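Local atomic coordinates of SxtG (Microseira wollei, PDB entry 6U1R), a protein that is an amidinotransferase of the saxitoxin biosynthetic pathway, probably transferring an amidino group by way of a covalent amidino-cysteine intermediate. Residues P183-Q189 / V207-T213; P135-F139 / M151-R156; I252-E256 / L289-L293. All blocks are in the same frame, centred on the assembly; numbering follows the deposited sequence.

Contact 1: residues P183-Q189 / V207-T213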
# COMPACT_ATOMS: atom_id res chain seq x y z
N PRO A 183 -6.64 -0.66 -2.95
CA PRO A 183 -7.70 -0.32 -3.91
C PRO A 183 -8.98 0.10 -3.20
O PRO A 183 -9.25 -0.27 -2.05
CB PRO A 183 -7.90 -1.61 -4.71
CG PRO A 183 -7.48 -2.71 -3.76
CD PRO A 183 -6.31 -2.10 -3.00
N GLN A 184 -9.79 0.88 -3.92
CA GLN A 184 -11.08 1.35 -3.42
C GLN A 184 -12.12 0.24 -3.45
O GLN A 184 -13.00 0.19 -2.57
CB GLN A 184 -11.57 2.54 -4.27
CG GLN A 184 -10.66 3.76 -4.22
CD GLN A 184 -11.25 4.97 -4.94
OE1 GLN A 184 -11.33 5.01 -6.17
NE2 GLN A 184 -11.69 5.94 -4.17
N LEU A 185 -12.07 -0.61 -4.47
CA LEU A 185 -12.98 -1.73 -4.66
C LEU A 185 -14.43 -1.27 -4.75
O LEU A 185 -15.35 -1.91 -4.24
CB LEU A 185 -12.78 -2.78 -3.56
CG LEU A 185 -11.34 -3.31 -3.42
CD1 LEU A 185 -11.24 -4.47 -2.40
CD2 LEU A 185 -10.80 -3.75 -4.77
N PHE A 186 -14.63 -0.15 -5.45
CA PHE A 186 -15.97 0.24 -5.87
C PHE A 186 -16.59 -0.82 -6.79
O PHE A 186 -15.91 -1.66 -7.39
CB PHE A 186 -15.92 1.58 -6.64
CG PHE A 186 -15.57 2.79 -5.81
CD1 PHE A 186 -15.39 2.73 -4.43
CD2 PHE A 186 -15.43 4.02 -6.43
CE1 PHE A 186 -15.08 3.87 -3.70
CE2 PHE A 186 -15.14 5.16 -5.70
CZ PHE A 186 -14.97 5.09 -4.34
N ASP A 187 -17.91 -0.73 -6.94
CA ASP A 187 -18.59 -1.62 -7.87
C ASP A 187 -17.97 -1.56 -9.27
O ASP A 187 -18.00 -2.56 -9.99
CB ASP A 187 -20.08 -1.28 -7.95
CG ASP A 187 -20.88 -1.76 -6.75
OD1 ASP A 187 -20.34 -2.50 -5.89
OD2 ASP A 187 -22.08 -1.41 -6.69
N ALA A 188 -17.41 -0.41 -9.66
CA ALA A 188 -16.83 -0.28 -11.00
C ALA A 188 -15.67 -1.24 -11.27
O ALA A 188 -15.29 -1.43 -12.43
CB ALA A 188 -16.35 1.16 -11.23
N GLN A 189 -15.08 -1.83 -10.22
CA GLN A 189 -13.99 -2.79 -10.37
C GLN A 189 -14.48 -4.17 -10.83
O GLN A 189 -13.65 -5.02 -11.16
CB GLN A 189 -13.23 -2.89 -9.03
CG GLN A 189 -11.98 -3.82 -9.04
CD GLN A 189 -10.91 -3.39 -10.04
OE1 GLN A 189 -10.93 -2.27 -10.55
NE2 GLN A 189 -9.96 -4.29 -10.31
N VAL A 207 -13.01 -9.06 -13.06
CA VAL A 207 -12.48 -7.74 -12.74
C VAL A 207 -12.34 -6.91 -14.01
O VAL A 207 -12.10 -7.44 -15.11
CB VAL A 207 -11.14 -7.78 -11.98
CG1 VAL A 207 -11.35 -8.13 -10.50
CG2 VAL A 207 -10.15 -8.70 -12.65
N THR A 208 -12.51 -5.61 -13.84
CA THR A 208 -12.43 -4.61 -14.90
C THR A 208 -11.05 -3.96 -14.85
O THR A 208 -10.14 -4.44 -14.16
CB THR A 208 -13.52 -3.55 -14.73
OG1 THR A 208 -13.22 -2.77 -13.56
CG2 THR A 208 -14.89 -4.18 -14.59
N GLU A 209 -10.90 -2.84 -15.57
CA GLU A 209 -9.68 -2.03 -15.53
C GLU A 209 -9.88 -0.71 -14.79
O GLU A 209 -9.23 0.29 -15.09
CB GLU A 209 -9.17 -1.79 -16.95
CG GLU A 209 -8.72 -3.07 -17.68
CD GLU A 209 -7.56 -3.78 -16.98
OE1 GLU A 209 -6.70 -3.09 -16.40
OE2 GLU A 209 -7.50 -5.03 -17.05
N PHE A 210 -10.78 -0.70 -13.80
CA PHE A 210 -11.03 0.52 -13.04
C PHE A 210 -9.80 0.94 -12.22
O PHE A 210 -9.44 2.13 -12.20
CB PHE A 210 -12.26 0.29 -12.17
CG PHE A 210 -12.46 1.30 -11.08
CD1 PHE A 210 -12.93 2.57 -11.37
CD2 PHE A 210 -12.23 0.96 -9.77
CE1 PHE A 210 -13.13 3.49 -10.37
CE2 PHE A 210 -12.42 1.86 -8.76
CZ PHE A 210 -12.88 3.14 -9.06
N GLU A 211 -9.14 0.00 -11.55
CA GLU A 211 -7.99 0.33 -10.71
C GLU A 211 -7.07 -0.88 -10.61
O GLU A 211 -7.49 -2.01 -10.89
CB GLU A 211 -8.43 0.78 -9.32
CG GLU A 211 -8.95 -0.35 -8.47
CD GLU A 211 -9.62 0.13 -7.22
OE1 GLU A 211 -9.21 1.19 -6.66
OE2 GLU A 211 -10.57 -0.56 -6.81
N PRO A 212 -5.82 -0.69 -10.19
CA PRO A 212 -4.87 -1.82 -10.13
C PRO A 212 -5.23 -2.81 -9.03
O PRO A 212 -5.33 -2.43 -7.86
CB PRO A 212 -3.53 -1.14 -9.82
CG PRO A 212 -3.70 0.30 -10.13
CD PRO A 212 -5.15 0.62 -10.02
N THR A 213 -5.39 -4.09 -9.40
CA THR A 213 -5.55 -5.18 -8.44
C THR A 213 -4.75 -6.39 -8.90
O THR A 213 -4.67 -6.69 -10.10
CB THR A 213 -7.03 -5.61 -8.19
OG1 THR A 213 -7.66 -6.03 -9.41
CG2 THR A 213 -7.83 -4.48 -7.58
O HOH W 1 -9.53 3.73 -7.76

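Contact 2: residues P135-F139 / M151-R156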
# COMPACT_ATOMS: atom_id res chain seq x y z
N PRO A 135 -0.77 -17.51 2.94
CA PRO A 135 0.19 -16.39 2.86
C PRO A 135 0.60 -16.04 1.43
O PRO A 135 0.90 -14.87 1.13
CB PRO A 135 1.40 -16.88 3.67
CG PRO A 135 1.00 -18.12 4.34
CD PRO A 135 -0.25 -18.64 3.73
N ARG A 136 0.66 -17.04 0.54
CA ARG A 136 1.11 -16.84 -0.83
C ARG A 136 0.22 -15.86 -1.59
O ARG A 136 0.67 -15.23 -2.55
CB ARG A 136 1.15 -18.19 -1.56
CG ARG A 136 1.73 -18.19 -2.97
CD ARG A 136 3.25 -18.16 -3.00
NE ARG A 136 3.85 -19.24 -2.21
CZ ARG A 136 5.17 -19.43 -2.10
NH1 ARG A 136 6.01 -18.66 -2.77
NH2 ARG A 136 5.64 -20.41 -1.34
N ASP A 137 -1.06 -15.74 -1.21
CA ASP A 137 -1.97 -14.86 -1.95
C ASP A 137 -1.73 -13.38 -1.67
O ASP A 137 -2.05 -12.53 -2.50
CB ASP A 137 -3.43 -15.16 -1.57
CG ASP A 137 -3.86 -16.57 -1.90
OD1 ASP A 137 -3.08 -17.32 -2.55
OD2 ASP A 137 -5.01 -16.94 -1.50
N VAL A 138 -1.18 -13.06 -0.50
CA VAL A 138 -1.30 -11.74 0.10
C VAL A 138 -0.04 -10.91 -0.14
O VAL A 138 -0.09 -9.68 -0.18
CB VAL A 138 -1.60 -11.88 1.61
CG1 VAL A 138 -1.68 -10.51 2.30
CG2 VAL A 138 -2.90 -12.67 1.80
N PHE A 139 1.10 -11.60 -0.28
CA PHE A 139 2.41 -10.96 -0.35
C PHE A 139 3.26 -11.59 -1.44
O PHE A 139 3.22 -12.81 -1.62
CB PHE A 139 3.23 -11.11 0.94
CG PHE A 139 2.50 -10.76 2.21
CD1 PHE A 139 2.41 -9.45 2.62
CD2 PHE A 139 1.92 -11.75 2.98
CE1 PHE A 139 1.76 -9.12 3.80
CE2 PHE A 139 1.24 -11.42 4.17
CZ PHE A 139 1.16 -10.10 4.56
N MET A 151 -5.41 -6.41 -3.25
CA MET A 151 -6.27 -7.54 -3.57
C MET A 151 -7.69 -7.10 -3.94
O MET A 151 -8.27 -6.20 -3.32
CB MET A 151 -6.30 -8.51 -2.39
CG MET A 151 -4.89 -9.05 -2.05
SD MET A 151 -4.91 -10.24 -0.67
CE MET A 151 -5.48 -11.73 -1.47
N ALA A 152 -8.24 -7.77 -4.96
CA ALA A 152 -9.58 -7.40 -5.46
C ALA A 152 -10.71 -7.88 -4.57
O ALA A 152 -11.82 -7.33 -4.64
CB ALA A 152 -9.78 -7.97 -6.88
N ASP A 153 -10.46 -8.89 -3.73
CA ASP A 153 -11.52 -9.46 -2.89
C ASP A 153 -11.70 -8.60 -1.64
O ASP A 153 -10.83 -8.56 -0.75
CB ASP A 153 -11.17 -10.91 -2.56
CG ASP A 153 -12.33 -11.64 -1.90
OD1 ASP A 153 -13.09 -10.99 -1.15
OD2 ASP A 153 -12.48 -12.86 -2.13
N ARG A 154 -12.84 -7.90 -1.57
CA ARG A 154 -13.16 -7.04 -0.44
C ARG A 154 -13.00 -7.74 0.90
O ARG A 154 -12.56 -7.13 1.87
CB ARG A 154 -14.59 -6.52 -0.58
CG ARG A 154 -14.80 -5.53 -1.70
CD ARG A 154 -16.29 -5.35 -1.94
NE ARG A 154 -16.58 -4.25 -2.86
CZ ARG A 154 -17.72 -4.12 -3.53
NH1 ARG A 154 -18.69 -5.03 -3.39
NH2 ARG A 154 -17.89 -3.07 -4.33
N ASN A 155 -13.39 -9.02 1.00
CA ASN A 155 -13.30 -9.68 2.30
C ASN A 155 -11.86 -9.89 2.75
O ASN A 155 -11.63 -10.20 3.92
CB ASN A 155 -14.02 -11.02 2.25
CG ASN A 155 -15.51 -10.86 2.06
OD1 ASN A 155 -15.98 -10.71 0.94
ND2 ASN A 155 -16.27 -10.86 3.17
N ARG A 156 -10.89 -9.75 1.85
CA ARG A 156 -9.48 -9.95 2.18
C ARG A 156 -8.73 -8.63 2.39
O ARG A 156 -7.51 -8.64 2.50
CB ARG A 156 -8.83 -10.79 1.07
CG ARG A 156 -9.64 -12.04 0.72
CD ARG A 156 -8.90 -12.98 -0.22
NE ARG A 156 -7.82 -13.70 0.45
CZ ARG A 156 -7.12 -14.68 -0.11
NH1 ARG A 156 -7.37 -15.05 -1.35
NH2 ARG A 156 -6.17 -15.30 0.59

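Contact 3: residues I252-E256 / L289-L293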
# COMPACT_ATOMS: atom_id res chain seq x y z
N ILE A 252 8.39 -9.14 -16.36
CA ILE A 252 7.19 -9.94 -16.11
C ILE A 252 6.59 -10.39 -17.44
O ILE A 252 6.29 -9.56 -18.31
CB ILE A 252 6.16 -9.15 -15.30
CG1 ILE A 252 6.82 -8.61 -14.03
CG2 ILE A 252 4.94 -10.05 -15.00
CD1 ILE A 252 5.86 -8.01 -13.04
N HIS A 253 6.37 -11.70 -17.56
CA HIS A 253 5.82 -12.33 -18.75
C HIS A 253 4.43 -12.84 -18.42
O HIS A 253 4.24 -13.47 -17.38
CB HIS A 253 6.70 -13.49 -19.19
CG HIS A 253 8.14 -13.12 -19.36
ND1 HIS A 253 8.65 -12.66 -20.55
CD2 HIS A 253 9.15 -13.11 -18.47
CE1 HIS A 253 9.94 -12.39 -20.39
NE2 HIS A 253 10.27 -12.65 -19.13
N ILE A 254 3.46 -12.58 -19.28
CA ILE A 254 2.07 -12.91 -19.00
C ILE A 254 1.67 -14.11 -19.86
O ILE A 254 1.80 -14.05 -21.09
CB ILE A 254 1.15 -11.71 -19.25
CG1 ILE A 254 1.54 -10.56 -18.31
CG2 ILE A 254 -0.32 -12.08 -19.07
CD1 ILE A 254 1.53 -10.93 -16.79
N ILE A 255 1.21 -15.18 -19.22
CA ILE A 255 0.70 -16.34 -19.94
C ILE A 255 -0.81 -16.22 -20.09
O ILE A 255 -1.47 -15.50 -19.33
CB ILE A 255 1.06 -17.68 -19.26
CG1 ILE A 255 0.27 -17.85 -17.95
CG2 ILE A 255 2.56 -17.78 -19.01
CD1 ILE A 255 0.12 -19.27 -17.52
N GLU A 256 -1.36 -16.98 -21.03
CA GLU A 256 -2.81 -17.11 -21.22
C GLU A 256 -3.28 -18.42 -20.61
O GLU A 256 -2.81 -19.49 -21.01
CB GLU A 256 -3.16 -17.06 -22.70
CG GLU A 256 -2.62 -15.82 -23.43
CD GLU A 256 -3.29 -14.53 -22.99
OE1 GLU A 256 -4.51 -14.56 -22.71
OE2 GLU A 256 -2.59 -13.49 -22.92
N LEU A 289 2.90 -20.61 -25.25
CA LEU A 289 3.63 -20.10 -24.10
C LEU A 289 4.65 -19.05 -24.53
O LEU A 289 5.15 -19.10 -25.66
CB LEU A 289 4.35 -21.23 -23.38
CG LEU A 289 3.53 -22.14 -22.48
CD1 LEU A 289 4.38 -23.33 -22.03
CD2 LEU A 289 2.99 -21.36 -21.27
N PRO A 290 4.99 -18.10 -23.66
CA PRO A 290 6.03 -17.12 -23.99
C PRO A 290 7.27 -17.80 -24.55
O PRO A 290 7.68 -18.87 -24.09
CB PRO A 290 6.31 -16.43 -22.66
CG PRO A 290 5.02 -16.57 -21.90
CD PRO A 290 4.46 -17.91 -22.29
N LYS A 291 7.87 -17.19 -25.57
CA LYS A 291 8.97 -17.85 -26.27
C LYS A 291 10.21 -18.01 -25.39
O LYS A 291 11.02 -18.91 -25.64
CB LYS A 291 9.32 -17.07 -27.53
CG LYS A 291 8.13 -16.89 -28.47
CD LYS A 291 8.53 -17.06 -29.93
CE LYS A 291 7.30 -17.18 -30.82
NZ LYS A 291 7.67 -17.49 -32.23
N ILE A 292 10.36 -17.18 -24.36
CA ILE A 292 11.52 -17.29 -23.47
C ILE A 292 11.61 -18.69 -22.86
O ILE A 292 12.71 -19.19 -22.58
CB ILE A 292 11.42 -16.19 -22.38
CG1 ILE A 292 12.66 -16.20 -21.48
CG2 ILE A 292 10.12 -16.36 -21.57
CD1 ILE A 292 12.60 -15.16 -20.35
N LEU A 293 10.48 -19.36 -22.69
CA LEU A 293 10.50 -20.69 -22.10
C LEU A 293 11.10 -21.75 -23.02
O LEU A 293 11.31 -22.88 -22.57
CB LEU A 293 9.09 -21.08 -21.69
CG LEU A 293 8.61 -20.31 -20.45
CD1 LEU A 293 7.09 -20.34 -20.34
CD2 LEU A 293 9.20 -20.91 -19.22

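Contact 1: residues P183-Q189 / V207-T213
Two torsions carry Glu211 and Gln189 into each other's segment. In Glu211, CG lies between the backbone N and the carbonyl carbon (chi1 72°) and the extended chain delivers its carboxylate to the turn at Pro183-Leu185; in Gln189, CG stands opposite the backbone N (chi1 -176°) and a bend at chi2 swings the amide back to segment 207-213. The result shows two mostly irregular segments joined by their side chains. The carboxylate divides itself between successive amides: Gln184 N donates to Glu211 OE1 at 2.8 Å, on the syn side but 28° out of the plane, while Leu185 N meets the syn lone pair of Glu211 OE2 at 2.8 Å. A water donates to both Glu211 OE1 and Gln184 OE1. In return, Gln189 OE1 accepts from Glu211 N (3.1 Å) and lies at the edge of the Phe210 ring. Ala188 CB sits over a face of that ring, 4.0 Å from its centroid, a CH-pi contact. Thr208 OG1 donates to an in-plane lone pair of Ala188 O (2.7 Å) and accepts from Phe210 N, making an ST turn. Both segments belong to the long loop between strands 176-179 and 219-222, and the second subunit covers them: its Lys168, on helix 164-172, makes a cation-pi contact with Phe210, and its Trp161 meets Phe186 edge-to-face.

Contact 2: residues P135-F139 / M151-R156
Asp137 and Arg156 form a salt bridge in a buried contact, its centre about 9 Å from the centre of the chain, joining the short, weakly bonded helix 135-138 to the loop that follows strand 145-148. The grip is end-on and converges on a single atom. Arg156 NH2 reaches Asp137 OD2 at 2.9 Å and Arg156 NH1 reaches the same Asp137 OD2 at 3.0 Å, so one oxygen takes two bonds. That oxygen lies at the edge of the guanidinium, nearly in its plane, yet is approached on its anti side, and the two flat groups stand 77° apart: the carboxylate is turned steeply across the guanidinium rather than laid level with it. A bend at chi3 (74°) in Arg156 turns its planar end to this position. NH2 has a second carboxylate partner, Glu159, which should fix the rotation of the guanidinium further.

Met151 fills in beside the bridge. Met151 CE lies over one face of the Arg156 guanidinium, toward its rim, and comes 3.7 Å from Asp137 O, while Met151 SD rests 4.0 Å from Val138 CG2, the two side chains crossing at about a right angle. Between Met151 and Arg156, Asp153 OD1 accepts from Asn155 N in an Asx turn.

Predicted active-site residues lie close by: Asp137 touches His264, the Met151 side chain is about 4 Å from that of Asp215, and the neighbouring Arg136 bonds through its backbone to Cys368, the predicted amidino-cysteine. An arginine-held carboxylate touching that histidine, one residue along from the cysteine-bonded backbone, is consistent with the active-site centre of an AGAT-like amidinotransferase.

Contact 3: residues I252-E256 / L289-L293
His253 presents the flat of its imidazole to Ile292, and the two side chains cross at about a right angle. Ile292 CG2 stands over one face of the ring, 4.2 Å from its centroid and 13° off the normal, which makes a CH-pi contact. The longer branch of the isoleucine reaches past the NE2-CE1 edge on the same side: with CG1 directed away from its own backbone N (chi1 -176°), Ile292 brings CD1 to 3.6 Å from His253 NE2. One methyl thus lies over the face, toward its rim, while the other lies beyond the NE2-CE1 edge. NE2 itself is hydrogen-bonded to Asp225, which would hold the imidazole against rotation, and Phe227 meets the same ring with its plane at about 30°.

Two residues farther along the strand, Ile255 repeats the theme without a ring to cover. Its CG2 approaches Pro290 CD at 3.8 Å, the side chains meeting at a slant, and Leu289 CD2 lies 4.3 Å from the same methyl, Ile255 CG2. Pro290 CG also comes within 4.2 Å of Ile254 O, so the proline ring lies beside both the backbone and the side chains of the strand. No hydrogen bond passes between the segments; the contact rests on CH-pi and van der Waals packing. Pro290 O instead accepts from Leu293 N, at the start of the 3-10 segment 291-293 that carries Ile292.

The alternation is that of a beta strand used on two sides. His253 points toward segment 289-293 and Ile255 reaches it with its CG2 branch, while Ile254 points away and packs on Ile239 of helix 236-245. Strand 225-229, helix 236-245 and strand 251-255, the two strands parallel and adjacent, form a beta-alpha-beta crossover, and the loop of Leu289-Leu293 packs against both parallel strands.

Overall arrangement
Read from the N terminus, the three contacts follow one another in series; none nests within or crosses another. Contact 2 comes first, closing a short loop over strands 139-142 and 145-148. Contact 1 follows, closing a 17-residue excursion without helix or strand between strands 176-179 and 219-222. Contact 3 spans the longest interval, bringing the loop before strand 297-300 back to strand 251-255, outermost in its sheet within the chain. Contacts 1 and 2 touch: Arg154 forms a salt bridge with Asp187, tying the loop at the subunit interface to segment 151-156. Contact 3 stands apart, its centre about 25 Å from that of contact 1 and 24 Å from that of contact 2.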